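Side-chain contacts in ComZ (PDB 6QVI), which is a competence-associated pilin that probably serves as a DNA receptor at the pilus tip during natural transformation: residues Leu110-Thr115 and Ala121-Thr126; Ala20-Leu25 and Leu521-Arg526; Tyr36-Gln41 and Leu61-Thr66; Asn80-Asp85 and Val91-Ala96. All coordinates share one frame; numbering follows the deposited sequence.

Contact 1. Residues Leu110-Thr115 and Ala121-Thr126; sequences LVSEGT and ARVQAT
Arg122 and Glu113 face each other as an antiparallel non-hydrogen-bonded pair, their CA atoms 4.3 Å apart. Arg122 CB sends the side chain to the sheet face it shares with Val111, Glu113 and Gln124. With CG anti to the backbone N (chi1 -167°), the chain runs beside that of Glu113, and Arg122 CG lies 4.0 Å from Glu113 CG. A bend at chi3 turns the guanidinium toward the side chains of Val111 and Glu113. There Arg122 CZ comes 4.0 Å from Val111 CG1, which sits over one face of the group, toward its rim. At the tip, Arg122 NH1 forms a long salt bridge of 3.6 Å with Glu113 OE1, the two planes 45° apart. Further along this face, Val111 CG2 packs against Gln124 CB at 3.4 Å. The reverse face carries Leu110, Ser112, Val123 and Ala125 and is buried; Val123 touches Ala21 and Leu25 of helix 12-40, and Ser112 OG is satisfied by Ala21 O. Six backbone hydrogen bonds, paired at Leu110/Ala125, Ser112/Val123 and Gly114/Ala121, fix the register. This is a beta hairpin with mostly polar side chains on one face and helix 12-40 packed on the other, as in the antiparallel sheet of pilin-like domains.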
loop_
_atom_site.group_PDB
_atom_site.type_symbol
_atom_site.label_atom_id
_atom_site.label_comp_id
_atom_site.label_asym_id
_atom_site.label_seq_id
_atom_site.Cartn_x
_atom_site.Cartn_y
_atom_site.Cartn_z
ATOM N N LEU A 110 -20.159 2.982 22.641
ATOM C CA LEU A 110 -21.486 2.739 22.065
ATOM C C LEU A 110 -22.512 2.668 23.207
ATOM O O LEU A 110 -22.311 1.919 24.171
ATOM C CB LEU A 110 -21.491 1.440 21.269
ATOM C CG LEU A 110 -22.731 1.093 20.456
ATOM C CD1 LEU A 110 -23.276 2.226 19.533
ATOM C CD2 LEU A 110 -22.537 -0.213 19.727
ATOM N N VAL A 111 -23.561 3.492 23.142
ATOM C CA VAL A 111 -24.569 3.569 24.210
ATOM C C VAL A 111 -25.963 3.360 23.628
ATOM O O VAL A 111 -26.358 4.051 22.678
ATOM C CB VAL A 111 -24.498 4.914 24.968
ATOM C CG1 VAL A 111 -25.765 5.198 25.694
ATOM C CG2 VAL A 111 -23.416 4.891 25.967
ATOM N N SER A 112 -26.705 2.465 24.235
ATOM C CA SER A 112 -28.046 2.174 23.833
ATOM C C SER A 112 -29.003 2.286 25.002
ATOM O O SER A 112 -29.025 1.441 25.832
ATOM C CB SER A 112 -28.065 0.773 23.264
ATOM O OG SER A 112 -29.206 0.056 23.621
ATOM N N GLU A 113 -29.792 3.344 25.050
ATOM C CA GLU A 113 -30.784 3.558 26.088
ATOM C C GLU A 113 -32.055 2.880 25.687
ATOM O O GLU A 113 -32.636 3.260 24.741
ATOM C CB GLU A 113 -31.107 5.030 26.187
ATOM C CG GLU A 113 -30.021 5.893 26.781
ATOM C CD GLU A 113 -30.323 7.373 26.695
ATOM O OE1 GLU A 113 -29.441 8.154 26.306
ATOM O OE2 GLU A 113 -31.445 7.772 27.022
ATOM N N GLY A 114 -32.520 1.897 26.424
ATOM C CA GLY A 114 -33.743 1.217 26.056
ATOM C C GLY A 114 -34.904 1.408 27.002
ATOM O O GLY A 114 -34.720 1.730 28.139
ATOM N N THR A 115 -36.119 1.275 26.499
ATOM C CA THR A 115 -37.300 1.412 27.327
ATOM C C THR A 115 -38.285 0.377 26.954
ATOM O O THR A 115 -38.413 0.084 25.818
ATOM C CB THR A 115 -38.051 2.716 27.144
ATOM O OG1 THR A 115 -38.608 2.738 25.848
ATOM C CG2 THR A 115 -37.181 3.899 27.308
ATOM N N ALA A 121 -33.716 1.157 30.808
ATOM C CA ALA A 121 -32.398 0.580 31.035
ATOM C C ALA A 121 -31.414 1.143 30.019
ATOM O O ALA A 121 -31.758 1.460 28.871
ATOM C CB ALA A 121 -32.405 -0.948 30.917
ATOM N N ARG A 122 -30.160 1.159 30.421
ATOM C CA ARG A 122 -29.077 1.719 29.628
ATOM C C ARG A 122 -27.936 0.710 29.609
ATOM O O ARG A 122 -27.495 0.240 30.679
ATOM C CB ARG A 122 -28.632 3.039 30.261
ATOM C CG ARG A 122 -27.741 3.946 29.486
ATOM C CD ARG A 122 -27.558 5.189 30.328
ATOM N NE ARG A 122 -26.216 5.724 30.201
ATOM C CZ ARG A 122 -25.903 6.713 29.379
ATOM N NH1 ARG A 122 -26.848 7.277 28.623
ATOM N NH2 ARG A 122 -24.647 7.139 29.321
ATOM N N VAL A 123 -27.443 0.377 28.416
ATOM C CA VAL A 123 -26.275 -0.497 28.344
ATOM C C VAL A 123 -25.226 0.128 27.433
ATOM O O VAL A 123 -25.533 0.794 26.436
ATOM C CB VAL A 123 -26.640 -1.920 27.858
ATOM C CG1 VAL A 123 -27.812 -2.434 28.641
ATOM C CG2 VAL A 123 -26.895 -1.981 26.384
ATOM N N GLN A 124 -23.971 -0.135 27.737
ATOM C CA GLN A 124 -22.965 0.589 26.982
ATOM C C GLN A 124 -21.686 -0.221 26.920
ATOM O O GLN A 124 -21.433 -1.057 27.796
ATOM C CB GLN A 124 -22.736 1.967 27.604
ATOM C CG GLN A 124 -21.812 2.059 28.755
ATOM C CD GLN A 124 -21.534 3.523 29.114
ATOM O OE1 GLN A 124 -22.409 4.381 28.962
ATOM N NE2 GLN A 124 -20.304 3.819 29.540
ATOM N N ALA A 125 -20.919 -0.007 25.839
ATOM C CA ALA A 125 -19.624 -0.664 25.655
ATOM C C ALA A 125 -18.585 0.298 25.103
ATOM O O ALA A 125 -18.870 1.118 24.212
ATOM C CB ALA A 125 -19.730 -1.871 24.723
ATOM N N THR A 126 -17.370 0.158 25.616
ATOM C CA THR A 126 -16.242 0.921 25.127
ATOM C C THR A 126 -15.327 0.012 24.314
ATOM O O THR A 126 -14.860 -1.023 24.814
ATOM C CB THR A 126 -15.427 1.508 26.266
ATOM O OG1 THR A 126 -16.221 2.466 26.962
ATOM C CG2 THR A 126 -14.180 2.192 25.692
#

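Contact 2. Residues Ala20-Leu25 and Leu521-Arg526; sequences AAEAGL and LSYERR
Tyr523 of strand 521-526 reaches Glu22 and Leu25 of helix 20-25; the strand segment begins at a classic beta bulge, where Leu521 and Ser522 both face Thr126. Next, Tyr523, with CG anti to the backbone N (chi1 158°), extends its ring toward the helix. Leu25 CD2 meets the ring at its edge, 3.9 Å from Tyr523 CE1. Beyond it, Tyr523 OH donates a hydrogen bond to Glu22 OE1, modelled at 2.4 Å, a shortness on which nothing should rest at this resolution. The Glu22 chain, bent at chi2, crosses the tyrosine at about a right angle, carboxylate and ring planes 70° apart. A phenylalanine in place of Tyr523 would probably leave the buried Glu22 carboxylate without this donor and Arg525 NH1 without a weak acceptor. Glu524 points away; its backbone is hydrogen-bonded to that of Gln124, and their side chains touch. Arg525 returns to the helix side: its NH1 gives Tyr523 OH a weak hydrogen bond of 2.8 Å and its guanidinium makes a cation-pi contact with Trp6. The phenol oxygen thus has a carboxylate and a guanidinium beside it, though Glu22 OE1 and Arg525 NH1 stay 4.6 Å apart; the arginine's charge would be expected to stabilise the glutamate's.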
loop_
_atom_site.group_PDB
_atom_site.type_symbol
_atom_site.label_atom_id
_atom_site.label_comp_id
_atom_site.label_asym_id
_atom_site.label_seq_id
_atom_site.Cartn_x
_atom_site.Cartn_y
_atom_site.Cartn_z
ATOM N N ALA A 20 -34.449 -4.655 25.685
ATOM C CA ALA A 20 -34.631 -3.633 24.718
ATOM C C ALA A 20 -33.333 -2.950 24.480
ATOM O O ALA A 20 -32.979 -2.696 23.378
ATOM C CB ALA A 20 -35.638 -2.642 25.211
ATOM N N ALA A 21 -32.619 -2.631 25.527
ATOM C CA ALA A 21 -31.368 -1.947 25.363
ATOM C C ALA A 21 -30.339 -2.836 24.731
ATOM O O ALA A 21 -29.649 -2.440 23.830
ATOM C CB ALA A 21 -30.882 -1.455 26.695
ATOM N N GLU A 22 -30.259 -4.052 25.208
ATOM C CA GLU A 22 -29.292 -5.018 24.698
ATOM C C GLU A 22 -29.569 -5.355 23.240
ATOM O O GLU A 22 -28.656 -5.747 22.505
ATOM C CB GLU A 22 -29.376 -6.305 25.503
ATOM C CG GLU A 22 -28.482 -6.378 26.684
ATOM C CD GLU A 22 -27.080 -6.779 26.313
ATOM O OE1 GLU A 22 -26.133 -6.236 26.920
ATOM O OE2 GLU A 22 -26.922 -7.635 25.408
ATOM N N ALA A 23 -30.809 -5.166 22.794
ATOM C CA ALA A 23 -31.085 -5.271 21.377
ATOM C C ALA A 23 -30.358 -4.186 20.607
ATOM O O ALA A 23 -29.813 -4.436 19.517
ATOM C CB ALA A 23 -32.596 -5.195 21.113
ATOM N N GLY A 24 -30.349 -2.969 21.147
ATOM C CA GLY A 24 -29.700 -1.885 20.431
ATOM C C GLY A 24 -28.191 -2.020 20.424
ATOM O O GLY A 24 -27.545 -1.860 19.391
ATOM N N LEU A 25 -27.614 -2.319 21.587
ATOM C CA LEU A 25 -26.168 -2.413 21.691
ATOM C C LEU A 25 -25.605 -3.470 20.770
ATOM O O LEU A 25 -24.608 -3.226 20.097
ATOM C CB LEU A 25 -25.756 -2.737 23.112
ATOM C CG LEU A 25 -24.242 -2.594 23.217
ATOM C CD1 LEU A 25 -23.866 -1.145 23.407
ATOM C CD2 LEU A 25 -23.704 -3.420 24.351
ATOM N N LEU A 521 -13.126 -2.865 25.683
ATOM C CA LEU A 521 -12.431 -2.478 26.906
ATOM C C LEU A 521 -13.328 -2.561 28.128
ATOM O O LEU A 521 -12.831 -2.741 29.243
ATOM C CB LEU A 521 -11.871 -1.054 26.810
ATOM C CG LEU A 521 -10.812 -0.725 25.736
ATOM C CD1 LEU A 521 -10.279 0.669 25.938
ATOM C CD2 LEU A 521 -9.678 -1.735 25.699
ATOM N N SER A 522 -14.637 -2.447 27.940
ATOM C CA SER A 522 -15.554 -2.500 29.060
ATOM C C SER A 522 -16.968 -2.713 28.568
ATOM O O SER A 522 -17.324 -2.357 27.443
ATOM C CB SER A 522 -15.474 -1.232 29.897
ATOM O OG SER A 522 -16.064 -0.177 29.185
ATOM N N TYR A 523 -17.793 -3.254 29.450
ATOM C CA TYR A 523 -19.198 -3.401 29.110
ATOM C C TYR A 523 -20.038 -3.220 30.361
ATOM O O TYR A 523 -19.672 -3.700 31.439
ATOM C CB TYR A 523 -19.409 -4.746 28.467
ATOM C CG TYR A 523 -20.795 -5.251 28.521
ATOM C CD1 TYR A 523 -21.653 -5.093 27.439
ATOM C CD2 TYR A 523 -21.248 -5.943 29.627
ATOM C CE1 TYR A 523 -22.928 -5.615 27.479
ATOM C CE2 TYR A 523 -22.510 -6.455 29.671
ATOM C CZ TYR A 523 -23.348 -6.285 28.618
ATOM O OH TYR A 523 -24.616 -6.803 28.742
ATOM N N GLU A 524 -21.155 -2.517 30.208
ATOM C CA GLU A 524 -21.941 -2.147 31.367
ATOM C C GLU A 524 -23.437 -2.076 31.051
ATOM O O GLU A 524 -23.835 -1.620 29.974
ATOM C CB GLU A 524 -21.396 -0.817 31.874
ATOM C CG GLU A 524 -22.340 0.087 32.597
ATOM C CD GLU A 524 -21.654 1.370 33.066
ATOM O OE1 GLU A 524 -20.614 1.766 32.463
ATOM O OE2 GLU A 524 -22.156 1.973 34.048
ATOM N N ARG A 525 -24.267 -2.537 31.985
ATOM C CA ARG A 525 -25.712 -2.354 31.871
ATOM C C ARG A 525 -26.261 -1.869 33.207
ATOM O O ARG A 525 -25.986 -2.482 34.247
ATOM C CB ARG A 525 -26.421 -3.628 31.438
ATOM C CG ARG A 525 -26.016 -4.831 32.158
ATOM C CD ARG A 525 -27.088 -5.865 32.079
ATOM N NE ARG A 525 -26.701 -7.058 32.831
ATOM C CZ ARG A 525 -25.915 -8.025 32.366
ATOM N NH1 ARG A 525 -25.423 -7.951 31.132
ATOM N NH2 ARG A 525 -25.649 -9.079 33.131
ATOM N N ARG A 526 -27.051 -0.790 33.187
ATOM C CA ARG A 526 -27.630 -0.252 34.417
ATOM C C ARG A 526 -29.125 -0.100 34.217
ATOM O O ARG A 526 -29.564 0.442 33.198
ATOM C CB ARG A 526 -27.047 1.131 34.796
ATOM C CG ARG A 526 -25.528 1.144 35.016
ATOM C CD ARG A 526 -25.038 2.422 35.713
ATOM N NE ARG A 526 -25.480 2.476 37.116
ATOM C CZ ARG A 526 -26.427 3.296 37.589
ATOM N NH1 ARG A 526 -27.122 4.080 36.763
ATOM N NH2 ARG A 526 -26.744 3.271 38.882
#

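Contact 3. Residues Tyr36-Gln41 and Leu61-Thr66; sequences YVWREQ and LDRDGT
Asp64 OD2 accepts two bonds from Thr66, from its N at 2.7 Å and its OG1 at 2.8 Å, in the loop that lays Arg63 against Trp38. Both donors come from the same face of the carboxylate plane, and the backbone bond closes an Asx turn. Gly65, within that turn, has backbone angles (phi 92°) that call for glycine. Asp60 takes bonds from Asp64 N and Gly65 N, and the run Asp60, Asp62, Asp64, Gly65 matches the Asp-x-Asp-x-Asp-Gly pattern of calcium-binding loops, although ion binding is not established here. The loop lies between helix 12-40, near whose C-terminal end Val37 and Trp38 sit, and strand 74-76. From it the Arg63 chain, bent at chi2, slides past the indole in the opposite direction. Its CG makes a CH-pi contact over the five-membered ring of Trp38, 3.7 Å from the centroid and 14° off the normal. The guanidinium is inclined by 38° to the indole, with Trp38 CD1 under its centre. An alanine in place of Arg63 would probably uncover this indole face and leave the Gln34 carbonyl, to which Arg63 NH2 is hydrogen-bonded, without that donor. At the guanidinium edge, Val37 CG2 approaches Arg63 NH2 to 3.8 Å.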
loop_
_atom_site.group_PDB
_atom_site.type_symbol
_atom_site.label_atom_id
_atom_site.label_comp_id
_atom_site.label_asym_id
_atom_site.label_seq_id
_atom_site.Cartn_x
_atom_site.Cartn_y
_atom_site.Cartn_z
ATOM N N TYR A 36 -15.672 -1.361 10.814
ATOM C CA TYR A 36 -14.253 -1.628 11.003
ATOM C C TYR A 36 -13.691 -2.542 9.915
ATOM O O TYR A 36 -12.547 -2.369 9.501
ATOM C CB TYR A 36 -14.008 -2.247 12.381
ATOM C CG TYR A 36 -12.751 -3.105 12.425
ATOM C CD1 TYR A 36 -12.814 -4.486 12.289
ATOM C CD2 TYR A 36 -11.492 -2.516 12.585
ATOM C CE1 TYR A 36 -11.682 -5.253 12.321
ATOM C CE2 TYR A 36 -10.333 -3.285 12.626
ATOM C CZ TYR A 36 -10.436 -4.657 12.492
ATOM O OH TYR A 36 -9.299 -5.446 12.528
ATOM N N VAL A 37 -14.470 -3.509 9.448
ATOM C CA VAL A 37 -14.005 -4.380 8.371
ATOM C C VAL A 37 -14.102 -3.680 7.030
ATOM O O VAL A 37 -13.390 -4.042 6.091
ATOM C CB VAL A 37 -14.765 -5.723 8.322
ATOM C CG1 VAL A 37 -14.951 -6.308 9.724
ATOM C CG2 VAL A 37 -16.099 -5.569 7.583
ATOM N N TRP A 38 -15.011 -2.715 6.877
ATOM C CA TRP A 38 -15.057 -2.075 5.575
ATOM C C TRP A 38 -13.831 -1.210 5.331
ATOM O O TRP A 38 -13.427 -1.034 4.169
ATOM C CB TRP A 38 -16.333 -1.240 5.407
ATOM C CG TRP A 38 -16.468 -0.787 3.981
ATOM C CD1 TRP A 38 -16.603 -1.589 2.864
ATOM C CD2 TRP A 38 -16.409 0.559 3.497
ATOM N NE1 TRP A 38 -16.644 -0.816 1.724
ATOM C CE2 TRP A 38 -16.530 0.503 2.081
ATOM C CE3 TRP A 38 -16.273 1.806 4.119
ATOM C CZ2 TRP A 38 -16.526 1.651 1.284
ATOM C CZ3 TRP A 38 -16.265 2.941 3.328
ATOM C CH2 TRP A 38 -16.393 2.857 1.922
ATOM N N ARG A 39 -13.184 -0.742 6.397
ATOM C CA ARG A 39 -11.951 0.023 6.276
ATOM C C ARG A 39 -10.709 -0.847 6.274
ATOM O O ARG A 39 -9.652 -0.366 5.854
ATOM C CB ARG A 39 -11.858 1.010 7.435
ATOM C CG ARG A 39 -12.642 2.259 7.215
ATOM C CD ARG A 39 -12.757 3.029 8.483
ATOM N NE ARG A 39 -13.418 4.306 8.239
ATOM C CZ ARG A 39 -14.737 4.469 8.160
ATOM N NH1 ARG A 39 -15.552 3.422 8.277
ATOM N NH2 ARG A 39 -15.234 5.681 7.940
ATOM N N GLU A 40 -10.821 -2.142 6.597
ATOM C CA GLU A 40 -9.654 -2.988 6.467
ATOM C C GLU A 40 -9.500 -3.478 5.042
ATOM O O GLU A 40 -8.409 -3.906 4.659
ATOM C CB GLU A 40 -9.688 -4.141 7.489
ATOM C CG GLU A 40 -9.241 -3.580 8.861
ATOM C CD GLU A 40 -7.760 -3.829 9.222
ATOM O OE1 GLU A 40 -7.186 -4.864 8.853
ATOM O OE2 GLU A 40 -7.122 -2.916 9.795
ATOM N N GLN A 41 -10.575 -3.394 4.272
ATOM C CA GLN A 41 -10.498 -3.281 2.819
ATOM C C GLN A 41 -9.634 -2.069 2.491
ATOM O O GLN A 41 -8.942 -2.044 1.472
ATOM C CB GLN A 41 -11.900 -3.135 2.216
ATOM C CG GLN A 41 -11.959 -2.887 0.714
ATOM C CD GLN A 41 -11.708 -1.427 0.341
ATOM O OE1 GLN A 41 -11.730 -0.548 1.203
ATOM N NE2 GLN A 41 -11.444 -1.171 -0.940
ATOM N N LEU A 61 -21.939 5.369 6.802
ATOM C CA LEU A 61 -23.110 4.530 7.035
ATOM C C LEU A 61 -23.670 4.034 5.725
ATOM O O LEU A 61 -24.157 2.902 5.640
ATOM C CB LEU A 61 -24.169 5.341 7.769
ATOM C CG LEU A 61 -23.657 5.842 9.100
ATOM C CD1 LEU A 61 -24.679 6.679 9.753
ATOM C CD2 LEU A 61 -23.433 4.622 9.986
ATOM N N ASP A 62 -23.636 4.874 4.699
ATOM C CA ASP A 62 -23.989 4.382 3.381
ATOM C C ASP A 62 -23.078 3.245 2.934
ATOM O O ASP A 62 -23.548 2.261 2.354
ATOM C CB ASP A 62 -23.938 5.482 2.350
ATOM C CG ASP A 62 -24.303 4.963 0.998
ATOM O OD1 ASP A 62 -23.465 4.297 0.359
ATOM O OD2 ASP A 62 -25.438 5.275 0.564
ATOM N N ARG A 63 -21.757 3.412 3.117
ATOM C CA ARG A 63 -20.705 2.668 2.389
ATOM C C ARG A 63 -20.641 3.096 0.919
ATOM O O ARG A 63 -20.681 2.271 0.013
ATOM C CB ARG A 63 -20.854 1.142 2.512
ATOM C CG ARG A 63 -20.024 0.500 3.651
ATOM C CD ARG A 63 -20.701 -0.765 4.266
ATOM N NE ARG A 63 -19.792 -1.518 5.135
ATOM C CZ ARG A 63 -19.400 -2.770 4.905
ATOM N NH1 ARG A 63 -19.834 -3.417 3.833
ATOM N NH2 ARG A 63 -18.557 -3.372 5.733
ATOM N N ASP A 64 -20.521 4.415 0.701
ATOM C CA ASP A 64 -20.224 5.009 -0.600
ATOM C C ASP A 64 -19.186 6.130 -0.491
ATOM O O ASP A 64 -18.973 6.859 -1.464
ATOM C CB ASP A 64 -21.498 5.555 -1.262
ATOM C CG ASP A 64 -22.011 6.822 -0.575
ATOM O OD1 ASP A 64 -22.824 7.563 -1.166
ATOM O OD2 ASP A 64 -21.572 7.083 0.567
ATOM N N GLY A 65 -18.520 6.302 0.635
ATOM C CA GLY A 65 -17.634 7.434 0.753
ATOM C C GLY A 65 -18.262 8.680 1.340
ATOM O O GLY A 65 -17.535 9.638 1.623
ATOM N N THR A 66 -19.578 8.707 1.538
ATOM C CA THR A 66 -20.181 9.821 2.249
ATOM C C THR A 66 -19.957 9.585 3.728
ATOM O O THR A 66 -20.350 8.541 4.257
ATOM C CB THR A 66 -21.672 9.909 1.959
ATOM O OG1 THR A 66 -21.891 9.888 0.545
ATOM C CG2 THR A 66 -22.270 11.178 2.582
#

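Contact 4. Residues Asn80-Asp85 and Val91-Ala96; sequences NEVVTD and VGRYTA
Asn80 N donates to Thr95 OG1 at 3.2 Å in an almost straight bond (176°), at the corner where strand 78-84 turns, in the beta hairpin it forms with strand 90-100. Asn80 and Glu81 both face Tyr94 in a G1 beta bulge, and the positive phi of Asn80 (56°) belongs to this bulge. Within it Tyr94 N gives a bond of 3.0 Å to Glu81 O, whereas the return from Glu81 N to Tyr94 O is weak. Past it Val83 contributes both its polar backbone atoms, its N bonding to Gly92 O at 2.9 Å and its O accepting from Val91 N at 3.1 Å. On the other edge of strand 90-100, the backbones of Arg93 and Thr95 bond to Thr115 and Glu113. The charged end of Glu81 is satisfied by helix 12-40, through a salt bridge between OE2 and Lys27 and a weak hydrogen bond between OE1 and Tyr28 OH. Asp85 OD1 accepts from Asn89 N in the hairpin loop. Arg93, bent at chi2 and chi3, folds back so that Asn80 O lies over the centre of its guanidinium face, 3.7 Å above the plane. On the helix-facing side Glu81 O sits over one face of the Tyr94 ring, while Val83 CG2 meets that ring at its edge, 3.5 Å from Tyr94 CD2.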
loop_
_atom_site.group_PDB
_atom_site.type_symbol
_atom_site.label_atom_id
_atom_site.label_comp_id
_atom_site.label_asym_id
_atom_site.label_seq_id
_atom_site.Cartn_x
_atom_site.Cartn_y
_atom_site.Cartn_z
ATOM N N ASN A 80 -35.268 6.175 18.788
ATOM C CA ASN A 80 -36.554 5.520 18.959
ATOM C C ASN A 80 -36.828 4.333 18.072
ATOM O O ASN A 80 -37.945 4.046 17.761
ATOM C CB ASN A 80 -37.672 6.532 18.906
ATOM C CG ASN A 80 -37.548 7.548 19.992
ATOM O OD1 ASN A 80 -37.341 7.206 21.123
ATOM N ND2 ASN A 80 -37.642 8.795 19.651
ATOM N N GLU A 81 -35.809 3.587 17.724
ATOM C CA GLU A 81 -36.003 2.443 16.886
ATOM C C GLU A 81 -36.721 1.424 17.709
ATOM O O GLU A 81 -36.396 1.248 18.837
ATOM C CB GLU A 81 -34.649 1.926 16.469
ATOM C CG GLU A 81 -34.650 0.692 15.604
ATOM C CD GLU A 81 -33.507 0.693 14.623
ATOM O OE1 GLU A 81 -33.105 1.774 14.171
ATOM O OE2 GLU A 81 -33.012 -0.387 14.293
ATOM N N VAL A 82 -37.672 0.707 17.159
ATOM C CA VAL A 82 -38.392 -0.235 17.977
ATOM C C VAL A 82 -38.003 -1.674 17.867
ATOM O O VAL A 82 -37.794 -2.183 16.815
ATOM C CB VAL A 82 -39.895 -0.161 17.708
ATOM C CG1 VAL A 82 -40.304 1.234 17.306
ATOM C CG2 VAL A 82 -40.282 -1.147 16.647
ATOM N N VAL A 83 -37.945 -2.334 19.000
ATOM C CA VAL A 83 -37.642 -3.740 19.059
ATOM C C VAL A 83 -38.949 -4.464 18.857
ATOM O O VAL A 83 -39.971 -3.986 19.260
ATOM C CB VAL A 83 -37.118 -4.091 20.435
ATOM C CG1 VAL A 83 -36.428 -5.429 20.434
ATOM C CG2 VAL A 83 -36.201 -3.005 20.905
ATOM N N THR A 84 -38.921 -5.638 18.264
ATOM C CA THR A 84 -40.149 -6.369 17.979
ATOM C C THR A 84 -40.064 -7.786 18.527
ATOM O O THR A 84 -38.980 -8.367 18.634
ATOM C CB THR A 84 -40.478 -6.434 16.467
ATOM O OG1 THR A 84 -39.501 -7.228 15.774
ATOM C CG2 THR A 84 -40.581 -5.043 15.864
ATOM N N ASP A 85 -41.232 -8.348 18.850
ATOM C CA ASP A 85 -41.294 -9.735 19.294
ATOM C C ASP A 85 -41.173 -10.644 18.074
ATOM O O ASP A 85 -40.916 -10.194 16.954
ATOM C CB ASP A 85 -42.575 -9.982 20.090
ATOM C CG ASP A 85 -43.841 -9.796 19.251
ATOM O OD1 ASP A 85 -43.738 -9.306 18.100
ATOM O OD2 ASP A 85 -44.948 -10.123 19.747
ATOM N N VAL A 91 -42.153 -4.088 21.414
ATOM C CA VAL A 91 -41.888 -4.464 22.756
ATOM C C VAL A 91 -41.207 -3.317 23.443
ATOM O O VAL A 91 -41.259 -3.223 24.643
ATOM C CB VAL A 91 -40.974 -5.643 22.806
ATOM C CG1 VAL A 91 -40.363 -5.729 24.179
ATOM C CG2 VAL A 91 -41.758 -6.882 22.495
ATOM N N GLY A 92 -40.565 -2.435 22.695
ATOM C CA GLY A 92 -39.907 -1.303 23.299
ATOM C C GLY A 92 -39.173 -0.470 22.296
ATOM O O GLY A 92 -39.124 -0.802 21.152
ATOM N N ARG A 93 -38.632 0.637 22.735
ATOM C CA ARG A 93 -37.865 1.479 21.873
ATOM C C ARG A 93 -36.473 1.618 22.437
ATOM O O ARG A 93 -36.238 1.320 23.577
ATOM C CB ARG A 93 -38.484 2.863 21.776
ATOM C CG ARG A 93 -39.983 2.928 21.966
ATOM C CD ARG A 93 -40.729 3.140 20.654
ATOM N NE ARG A 93 -40.759 4.536 20.206
ATOM C CZ ARG A 93 -41.296 4.942 19.056
ATOM N NH1 ARG A 93 -41.850 4.058 18.239
ATOM N NH2 ARG A 93 -41.272 6.223 18.714
ATOM N N TYR A 94 -35.533 2.056 21.627
ATOM C CA TYR A 94 -34.199 2.266 22.123
ATOM C C TYR A 94 -33.510 3.302 21.355
ATOM O O TYR A 94 -33.892 3.624 20.281
ATOM C CB TYR A 94 -33.368 1.008 22.157
ATOM C CG TYR A 94 -33.052 0.439 20.840
ATOM C CD1 TYR A 94 -32.241 1.087 19.966
ATOM C CD2 TYR A 94 -33.549 -0.762 20.479
ATOM C CE1 TYR A 94 -31.941 0.545 18.754
ATOM C CE2 TYR A 94 -33.263 -1.301 19.272
ATOM C CZ TYR A 94 -32.456 -0.636 18.424
ATOM O OH TYR A 94 -32.196 -1.196 17.233
ATOM N N THR A 95 -32.495 3.863 21.946
ATOM C CA THR A 95 -31.764 4.861 21.260
ATOM C C THR A 95 -30.289 4.626 21.301
ATOM O O THR A 95 -29.713 4.684 22.342
ATOM C CB THR A 95 -32.067 6.221 21.781
ATOM O OG1 THR A 95 -33.342 6.593 21.297
ATOM C CG2 THR A 95 -31.079 7.161 21.258
ATOM N N ALA A 96 -29.664 4.411 20.153
ATOM C CA ALA A 96 -28.244 4.080 20.142
ATOM C C ALA A 96 -27.476 5.320 19.729
ATOM O O ALA A 96 -27.794 5.937 18.701
ATOM C CB ALA A 96 -27.939 2.917 19.202
#

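How the contacts relate
Contacts 1 and 4 are hairpins of one antiparallel sheet, sewn together where Glu113 and Thr115 bond to Thr95 and Arg93. Contact 1 is buried, contact 4 only partly so, with Asn80, Thr84 and Arg93 exposed. Contact 2 is buried as well, but joins helix to strand through a few side-chain atoms instead of a backbone ladder; its strand edges the same sheet beside 120-130, while its helix segment packs on Tyr94 and Val83 of contact 4 and on Val123 of contact 1, and accepts a hydrogen bond from Ser112. Contact 3 uses the same helix farther along, its centre about 24 Å from those of contacts 1 and 2, and lays an arginine over an indole at the surface.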